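Side-chain contacts in PTS system fructose-like EIIB component 3 (Escherichia coli K12, PDB 4TN5), which probably takes a phosphoryl group from phospho-EIIA on a cysteine and passes it to fructose as the sugar enters the cell through the phosphotransferase system: residues S12-A15 against H16-A20; K26-L30 against E31-V35; L62-D65 against I66-G70; Q81-I84 against Y85-L88. One frame throughout, in Å; residues are numbered along the deposited sequence.

Contact 1: S12-A15 against H16-A20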
# COMPACT_ATOMS: atom_id res chain seq x y z
N SER A 12 -15.58 -17.31 9.78
CA SER A 12 -16.49 -18.44 9.80
C SER A 12 -15.74 -19.76 9.79
O SER A 12 -15.75 -20.50 8.81
CB SER A 12 -17.54 -18.37 8.68
OG SER A 12 -17.07 -19.02 7.52
N GLY A 13 -15.08 -20.02 10.91
CA GLY A 13 -14.54 -21.32 11.21
C GLY A 13 -13.26 -21.71 10.52
O GLY A 13 -12.60 -20.92 9.84
N VAL A 14 -12.88 -22.97 10.70
CA VAL A 14 -11.67 -23.50 10.10
C VAL A 14 -11.82 -24.20 8.75
O VAL A 14 -11.04 -25.09 8.40
CB VAL A 14 -10.88 -24.38 11.09
CG1 VAL A 14 -10.40 -23.54 12.27
CG2 VAL A 14 -11.74 -25.54 11.57
N ALA A 15 -12.83 -23.79 7.99
CA ALA A 15 -13.09 -24.37 6.68
C ALA A 15 -12.75 -23.51 5.47
O ALA A 15 -12.26 -24.01 4.46
CB ALA A 15 -14.57 -24.71 6.69
N HIS A 16 -13.01 -22.21 5.58
CA HIS A 16 -12.73 -21.27 4.50
C HIS A 16 -11.27 -20.83 4.52
O HIS A 16 -10.78 -20.24 3.55
CB HIS A 16 -13.65 -20.06 4.59
CG HIS A 16 -15.10 -20.39 4.45
ND1 HIS A 16 -16.06 -19.88 5.30
CD2 HIS A 16 -15.76 -21.18 3.57
CE1 HIS A 16 -17.25 -20.34 4.95
NE2 HIS A 16 -17.09 -21.13 3.90
N THR A 17 -10.58 -21.12 5.61
CA THR A 17 -9.17 -20.75 5.76
C THR A 17 -8.19 -21.78 5.19
O THR A 17 -7.24 -21.41 4.49
CB THR A 17 -8.81 -20.40 7.23
OG1 THR A 17 -9.28 -19.09 7.54
CG2 THR A 17 -7.31 -20.46 7.45
N TYR A 18 -8.40 -23.06 5.48
CA TYR A 18 -7.42 -24.07 5.11
C TYR A 18 -7.35 -24.41 3.63
O TYR A 18 -6.29 -24.79 3.13
CB TYR A 18 -7.57 -25.34 5.94
CG TYR A 18 -7.29 -25.13 7.40
CD1 TYR A 18 -6.44 -24.12 7.82
CD2 TYR A 18 -7.83 -25.98 8.35
CE1 TYR A 18 -6.17 -23.93 9.15
CE2 TYR A 18 -7.57 -25.80 9.69
CZ TYR A 18 -6.73 -24.78 10.08
OH TYR A 18 -6.45 -24.58 11.41
N MSE A 19 -8.47 -24.30 2.93
CA MSE A 19 -8.46 -24.54 1.49
C MSE A 19 -7.75 -23.39 0.79
O MSE A 19 -7.15 -23.58 -0.27
CB MSE A 19 -9.88 -24.73 0.94
CG MSE A 19 -10.61 -25.94 1.49
SE MSE A 19 -9.75 -27.61 1.00
CE MSE A 19 -10.98 -28.85 1.89
N ALA A 20 -7.81 -22.20 1.39
CA ALA A 20 -7.08 -21.05 0.87
C ALA A 20 -5.59 -21.30 1.02
O ALA A 20 -4.81 -21.08 0.09
CB ALA A 20 -7.49 -19.79 1.60
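Ser-12 and His-16 meet across the active-site loop of this EIIB domain, the turn that leads from strand 3-9 into helix 18-30 and follows Cys-10, the inferred site of the phosphocysteine intermediate. Ser-12 brings its hydroxyl up to the edge of the imidazole, near the ring plane. His-16 ND1 lies 2.6 Å from Ser-12 OG, but the N-H...O angle of 124° makes this a weak, bent hydrogen bond. The ring reaches back because its CG lies beside the backbone N and anti to the carbonyl carbon (chi1 -62°), and it also touches Cys-10. Were His-16 replaced by an alanine, Ser-12 OG would probably lose this ring donor and be freer to turn beside Cys-10. Gly-13 carries the chain onward with positive phi, a conformation that favours glycine. Val-14 runs alongside Tyr-18, both side chains pointing the same way, with Val-14 CB 3.9 Å from Tyr-18 CE2. Its backbone joins in, Val-14 O standing 3.3 Å from Tyr-18 CD2. Outside the loop, Val-14 rests on Leu-43 and Tyr-18 on Thr-39. Ala-15 makes a looser approach through its carbonyl, with Ala-15 O 3.9 Å from Met-19 CG.

Contact 2: K26-L30 against E31-V35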
# COMPACT_ATOMS: atom_id res chain seq x y z
N LYS A 26 0.20 -25.17 -3.04
CA LYS A 26 0.43 -25.85 -4.30
C LYS A 26 0.51 -24.90 -5.50
O LYS A 26 0.98 -25.28 -6.56
CB LYS A 26 -0.58 -26.99 -4.52
CG LYS A 26 -1.62 -26.74 -5.60
CD LYS A 26 -2.76 -27.73 -5.44
CE LYS A 26 -4.02 -27.23 -6.11
NZ LYS A 26 -5.07 -28.29 -6.13
N LEU A 27 0.07 -23.66 -5.31
CA LEU A 27 0.35 -22.61 -6.29
C LEU A 27 1.83 -22.28 -6.21
O LEU A 27 2.46 -21.90 -7.20
CB LEU A 27 -0.47 -21.35 -6.02
CG LEU A 27 -1.96 -21.39 -6.32
CD1 LEU A 27 -2.61 -20.02 -6.13
CD2 LEU A 27 -2.20 -21.90 -7.71
N CYS A 28 2.39 -22.42 -5.01
CA CYS A 28 3.75 -21.99 -4.74
C CYS A 28 4.82 -22.97 -5.19
O CYS A 28 5.80 -22.56 -5.81
CB CYS A 28 3.93 -21.69 -3.26
SG CYS A 28 3.20 -20.12 -2.74
N LEU A 29 4.64 -24.24 -4.84
CA LEU A 29 5.62 -25.27 -5.16
C LEU A 29 5.70 -25.43 -6.67
O LEU A 29 6.76 -25.77 -7.21
CB LEU A 29 5.23 -26.60 -4.51
CG LEU A 29 4.28 -27.49 -5.30
CD1 LEU A 29 5.04 -28.34 -6.31
CD2 LEU A 29 3.47 -28.37 -4.36
N LEU A 30 4.58 -25.19 -7.34
CA LEU A 30 4.54 -25.26 -8.80
C LEU A 30 5.42 -24.18 -9.41
O LEU A 30 6.02 -24.37 -10.47
CB LEU A 30 3.11 -25.12 -9.33
CG LEU A 30 2.14 -26.29 -9.17
CD1 LEU A 30 0.87 -26.07 -9.97
CD2 LEU A 30 2.80 -27.61 -9.54
N GLU A 31 5.50 -23.03 -8.74
CA GLU A 31 6.33 -21.92 -9.19
C GLU A 31 7.68 -21.96 -8.50
O GLU A 31 8.55 -21.13 -8.76
CB GLU A 31 5.64 -20.60 -8.90
CG GLU A 31 5.89 -19.55 -9.96
CD GLU A 31 4.74 -18.59 -10.09
OE1 GLU A 31 4.14 -18.23 -9.06
OE2 GLU A 31 4.41 -18.21 -11.24
N LYS A 32 7.82 -22.94 -7.62
CA LYS A 32 9.05 -23.17 -6.88
C LYS A 32 9.40 -22.00 -5.99
O LYS A 32 10.56 -21.58 -5.90
CB LYS A 32 10.18 -23.53 -7.80
CG LYS A 32 10.18 -25.00 -8.01
CD LYS A 32 9.09 -25.53 -8.92
CE LYS A 32 9.04 -27.04 -8.77
NZ LYS A 32 8.18 -27.71 -9.77
N TRP A 33 8.36 -21.49 -5.35
CA TRP A 33 8.50 -20.45 -4.36
C TRP A 33 8.50 -21.09 -2.99
O TRP A 33 7.67 -21.97 -2.71
CB TRP A 33 7.33 -19.49 -4.47
CG TRP A 33 7.42 -18.54 -5.62
CD1 TRP A 33 8.47 -18.36 -6.46
CD2 TRP A 33 6.40 -17.62 -6.04
NE1 TRP A 33 8.18 -17.39 -7.39
CE2 TRP A 33 6.91 -16.92 -7.15
CE3 TRP A 33 5.11 -17.33 -5.59
CZ2 TRP A 33 6.17 -15.94 -7.81
CZ3 TRP A 33 4.38 -16.37 -6.25
CH2 TRP A 33 4.91 -15.68 -7.35
N GLY A 34 9.42 -20.68 -2.13
CA GLY A 34 9.37 -21.07 -0.74
C GLY A 34 8.21 -20.33 -0.11
O GLY A 34 7.90 -19.21 -0.51
N VAL A 35 7.54 -20.96 0.85
CA VAL A 35 6.35 -20.36 1.43
C VAL A 35 6.02 -20.83 2.85
O VAL A 35 6.04 -22.03 3.14
CB VAL A 35 5.11 -20.52 0.51
CG1 VAL A 35 4.81 -22.00 0.28
CG2 VAL A 35 3.90 -19.80 1.08
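Cys-28 O is the atom on which Trp-33 closes the end of helix 18-30. Trp-33 N donates to it at 2.8 Å in an almost straight bond, with an N-H...O angle of 175°, although the donor stands 40° out of the carbonyl plane. Two weak bonds accompany it: Glu-31 N to the same Cys-28 O, and Lys-32 N to Leu-29 O at 3.0 Å. Side chains fill the inner side of this turn. Cys-28 CB packs 3.7 Å from Val-35 CG1, while its SG lies 3.8 Å from Val-35 CB, so the sulfur side of the helix meets the start of strand 34-41. On the outer side, the Lys-32 chain bends at chi2 (75°) and folds over the carbonyl of Leu-29. Its CD is modelled 2.9 Å from Leu-29 O, a distance short enough to make the exact placing of this exposed chain doubtful. Glu-31 sends OE1 over one face of the indole of Trp-33, 3.1 Å above the plane and displaced toward the rim.

The next shell packs on these groups. Leu-4 of strand 3-9 touches both Cys-28 and Val-35, and Val-98 and Arg-99 of helix 92-103 pack on Trp-33. The positive phi of Lys-32 and the paired bonds Trp-33 N to Cys-28 O and Lys-32 N to Leu-29 O define a Schellman motif, with Lys-32 as C-prime; here it ends the helix of the beta-alpha-beta unit formed by strand 3-9, helix 18-30 and strand 34-41.

Contact 3: L62-D65 against I66-G70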
# COMPACT_ATOMS: atom_id res chain seq x y z
N LEU A 62 -1.66 -11.48 1.66
CA LEU A 62 -2.67 -11.38 2.70
C LEU A 62 -4.05 -11.73 2.16
O LEU A 62 -4.72 -10.91 1.55
CB LEU A 62 -2.66 -9.98 3.31
CG LEU A 62 -1.29 -9.50 3.79
CD1 LEU A 62 -1.37 -8.11 4.39
CD2 LEU A 62 -0.69 -10.49 4.78
N ILE A 63 -4.45 -12.97 2.39
CA ILE A 63 -5.74 -13.46 1.94
C ILE A 63 -6.73 -13.39 3.10
O ILE A 63 -6.84 -14.31 3.90
CB ILE A 63 -5.64 -14.92 1.47
CG1 ILE A 63 -4.39 -15.11 0.61
CG2 ILE A 63 -6.90 -15.32 0.71
CD1 ILE A 63 -4.14 -16.54 0.20
N THR A 64 -7.47 -12.28 3.18
CA THR A 64 -8.34 -12.07 4.33
C THR A 64 -9.56 -11.20 4.04
O THR A 64 -9.50 -10.25 3.26
CB THR A 64 -7.56 -11.44 5.50
OG1 THR A 64 -8.46 -11.19 6.59
CG2 THR A 64 -6.90 -10.14 5.08
N ASP A 65 -10.67 -11.55 4.69
CA ASP A 65 -11.85 -10.71 4.69
C ASP A 65 -11.74 -9.77 5.88
O ASP A 65 -12.11 -8.60 5.81
CB ASP A 65 -13.11 -11.57 4.85
CG ASP A 65 -13.17 -12.71 3.85
OD1 ASP A 65 -12.76 -12.51 2.69
OD2 ASP A 65 -13.63 -13.80 4.24
N ILE A 66 -11.20 -10.31 6.97
CA ILE A 66 -11.23 -9.64 8.26
C ILE A 66 -9.98 -8.82 8.57
O ILE A 66 -9.12 -8.62 7.72
CB ILE A 66 -11.41 -10.67 9.39
CG1 ILE A 66 -10.16 -11.54 9.53
CG2 ILE A 66 -12.61 -11.53 9.10
CD1 ILE A 66 -10.19 -12.48 10.71
N GLU A 67 -9.92 -8.34 9.81
CA GLU A 67 -8.80 -7.55 10.29
C GLU A 67 -7.76 -8.49 10.89
O GLU A 67 -8.02 -9.17 11.88
CB GLU A 67 -9.28 -6.57 11.36
CG GLU A 67 -10.43 -5.69 10.91
CD GLU A 67 -10.76 -4.60 11.91
OE1 GLU A 67 -9.82 -4.04 12.51
OE2 GLU A 67 -11.96 -4.31 12.10
N LEU A 68 -6.58 -8.54 10.27
CA LEU A 68 -5.52 -9.43 10.73
C LEU A 68 -4.93 -9.00 12.06
O LEU A 68 -4.64 -7.82 12.28
CB LEU A 68 -4.39 -9.50 9.70
CG LEU A 68 -4.70 -10.01 8.30
CD1 LEU A 68 -3.43 -10.06 7.46
CD2 LEU A 68 -5.35 -11.38 8.38
N ALA A 69 -4.75 -9.97 12.96
CA ALA A 69 -3.94 -9.74 14.14
C ALA A 69 -2.51 -9.62 13.65
O ALA A 69 -2.06 -10.42 12.82
CB ALA A 69 -4.08 -10.89 15.11
N GLY A 70 -1.79 -8.62 14.14
CA GLY A 70 -0.43 -8.39 13.69
C GLY A 70 -0.38 -7.98 12.23
O GLY A 70 0.59 -8.28 11.53
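Thr-64 and Ile-66 supply the polar part of this turn. Thr-64 OG1 donates to Ile-66 O at 2.9 Å, two residues on, and the carbonyl receives it from well to one side: the C=O...O angle is 107° and the donor stands 48° out of the carbonyl plane. The hydroxyl can reach forward because OG1 is placed anti to the backbone N of its own residue (chi1 177°), beside the carbonyl carbon. Ile-66 CG1 packs close on the same hydroxyl, 3.4 Å from Thr-64 OG1. The other polar group, the carboxylate of Asp-65, turns away from the loop, and its OD1 accepts a hydrogen bond from Ile-84 N at the start of helix 84-89; this residue is poorly ordered, so its exact position is uncertain.

Apolar contacts gather on Leu-68, whose side chain comes back toward the strand and crosses those of Leu-62 and Thr-64 at a slant. Its two methyls divide the work. CD1 meets Leu-62 CD2 at 3.9 Å, while CD2 lies 3.6 Å from Thr-64 CB and 3.9 Å from Thr-64 CG2. Val-7 and Ala-9 of strand 3-9 also touch Leu-68.

With a valine in place of Thr-64, Ile-66 O is likely to be left without its hydroxyl donor, and the turn without that link.

The arrangement is that of a loop folding back over the C-terminal end of a central parallel strand, 59-64, in an alpha/beta sheet, with the side chain of Asp-65 about 5 Å from that of Cys-10, the inferred phosphocysteine site.

Contact 4: Q81-I84 against Y85-L88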
# COMPACT_ATOMS: atom_id res chain seq x y z
N GLN A 81 -2.83 -7.88 -1.03
CA GLN A 81 -3.92 -8.23 -0.14
C GLN A 81 -5.22 -8.43 -0.91
O GLN A 81 -5.55 -7.65 -1.80
CB GLN A 81 -4.11 -7.16 0.95
CG GLN A 81 -5.26 -7.45 1.90
CD GLN A 81 -5.26 -6.55 3.11
OE1 GLN A 81 -4.24 -5.97 3.47
NE2 GLN A 81 -6.42 -6.42 3.75
N CYS A 82 -5.95 -9.48 -0.55
CA CYS A 82 -7.24 -9.76 -1.16
C CYS A 82 -8.11 -10.56 -0.20
O CYS A 82 -7.62 -11.13 0.78
CB CYS A 82 -7.07 -10.53 -2.47
SG CYS A 82 -6.39 -12.19 -2.27
N SER A 83 -9.41 -10.60 -0.47
CA SER A 83 -10.33 -11.39 0.33
C SER A 83 -10.20 -12.86 -0.02
O SER A 83 -9.67 -13.21 -1.08
CB SER A 83 -11.77 -10.91 0.12
OG SER A 83 -12.11 -10.91 -1.26
N ILE A 84 -10.69 -13.73 0.86
CA ILE A 84 -10.62 -15.17 0.63
C ILE A 84 -11.44 -15.61 -0.58
O ILE A 84 -10.92 -16.25 -1.49
CB ILE A 84 -11.07 -15.99 1.86
CG1 ILE A 84 -9.94 -16.09 2.88
CG2 ILE A 84 -11.49 -17.40 1.44
CD1 ILE A 84 -10.17 -17.15 3.94
N TYR A 85 -12.72 -15.26 -0.60
CA TYR A 85 -13.55 -15.73 -1.70
C TYR A 85 -13.08 -15.18 -3.07
O TYR A 85 -13.43 -15.72 -4.11
CB TYR A 85 -15.01 -15.47 -1.38
CG TYR A 85 -15.46 -15.77 -0.00
CD1 TYR A 85 -15.06 -16.92 0.68
CD2 TYR A 85 -16.22 -14.85 0.67
CE1 TYR A 85 -15.49 -17.14 1.98
CE2 TYR A 85 -16.61 -15.09 1.94
CZ TYR A 85 -16.26 -16.22 2.59
OH TYR A 85 -16.71 -16.38 3.87
N ALA A 86 -12.27 -14.13 -3.04
CA ALA A 86 -11.60 -13.64 -4.25
C ALA A 86 -10.41 -14.49 -4.69
O ALA A 86 -10.24 -14.78 -5.88
CB ALA A 86 -11.16 -12.20 -4.07
N PHE A 87 -9.58 -14.89 -3.73
CA PHE A 87 -8.46 -15.78 -4.02
C PHE A 87 -8.99 -17.12 -4.49
O PHE A 87 -8.41 -17.77 -5.36
CB PHE A 87 -7.60 -15.97 -2.77
CG PHE A 87 -6.50 -16.98 -2.95
CD1 PHE A 87 -5.33 -16.64 -3.60
CD2 PHE A 87 -6.64 -18.27 -2.45
CE1 PHE A 87 -4.32 -17.57 -3.76
CE2 PHE A 87 -5.63 -19.20 -2.61
CZ PHE A 87 -4.47 -18.84 -3.27
N LEU A 88 -10.11 -17.53 -3.90
CA LEU A 88 -10.72 -18.80 -4.27
C LEU A 88 -11.28 -18.83 -5.70
O LEU A 88 -10.97 -19.75 -6.46
CB LEU A 88 -11.78 -19.24 -3.26
CG LEU A 88 -11.26 -19.69 -1.89
CD1 LEU A 88 -12.39 -20.33 -1.09
CD2 LEU A 88 -10.09 -20.64 -2.04
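A strand-to-helix turn, with Ser-83 at the N-cap position of helix 84-89, brings Ser-83 against Ala-86 and Phe-87. The start of the helix is documented by two backbone bonds: Phe-87 N to Ser-83 O at 3.1 Å with an N-H...O angle of 157°, and Leu-88 N to Ile-84 O at 2.8 Å with an angle of 159°. Ser-83 OG packs over the methyl of Ala-86, its oxygen 3.2 Å from Ala-86 CB; its polar partner is the chain terminus, through a weak hydrogen bond with Glu-113 OXT.

Cys-82, the last residue of strand 79-82, turns its side chain toward the helix, and SG rests 4.0 Å from Phe-87 CB. The phenyl group itself leads away from this turn: with CG anti to the backbone N (chi1 174°), it reaches Leu-24 and Leu-27 of helix 18-30 as well as Ile-63 of strand 59-64. Phe-87 thus joins the short helix to a neighbouring helix and to strand 59-64 of the sheet.

Ile-84 splits its two branches between tasks. The CG1 arm leads away from the segment 85-88, and the side chain touches Cys-10, the inferred phosphocysteine site. Its CG2 methyl stays with the helix, between the next residue and the next turn, 3.7 Å from Tyr-85 CD1 and 4.0 Å from Leu-88 CD1.

In the fold
From the N terminus, contact 1 follows strand 3-9 and shapes the active-site loop where helix 18-30 begins; contact 2 turns the far end of that helix into strand 34-41. Contact 3 comes at the exit of strand 59-64, and contact 4 carries the next strand, 79-82, into helix 84-89. All four are local and run in series, so none nests within or crosses another. Space brings them together: sheet neighbours 59-64 and 79-82 join contacts 3 and 4, Phe-87 meets Leu-27 of contact 2, and Ile-84 packs on the backbone of His-16 in contact 1. Contacts 1, 3 and 4 each bring a side chain within about 3 to 5 Å of that of Cys-10; contact 2 lies away from it.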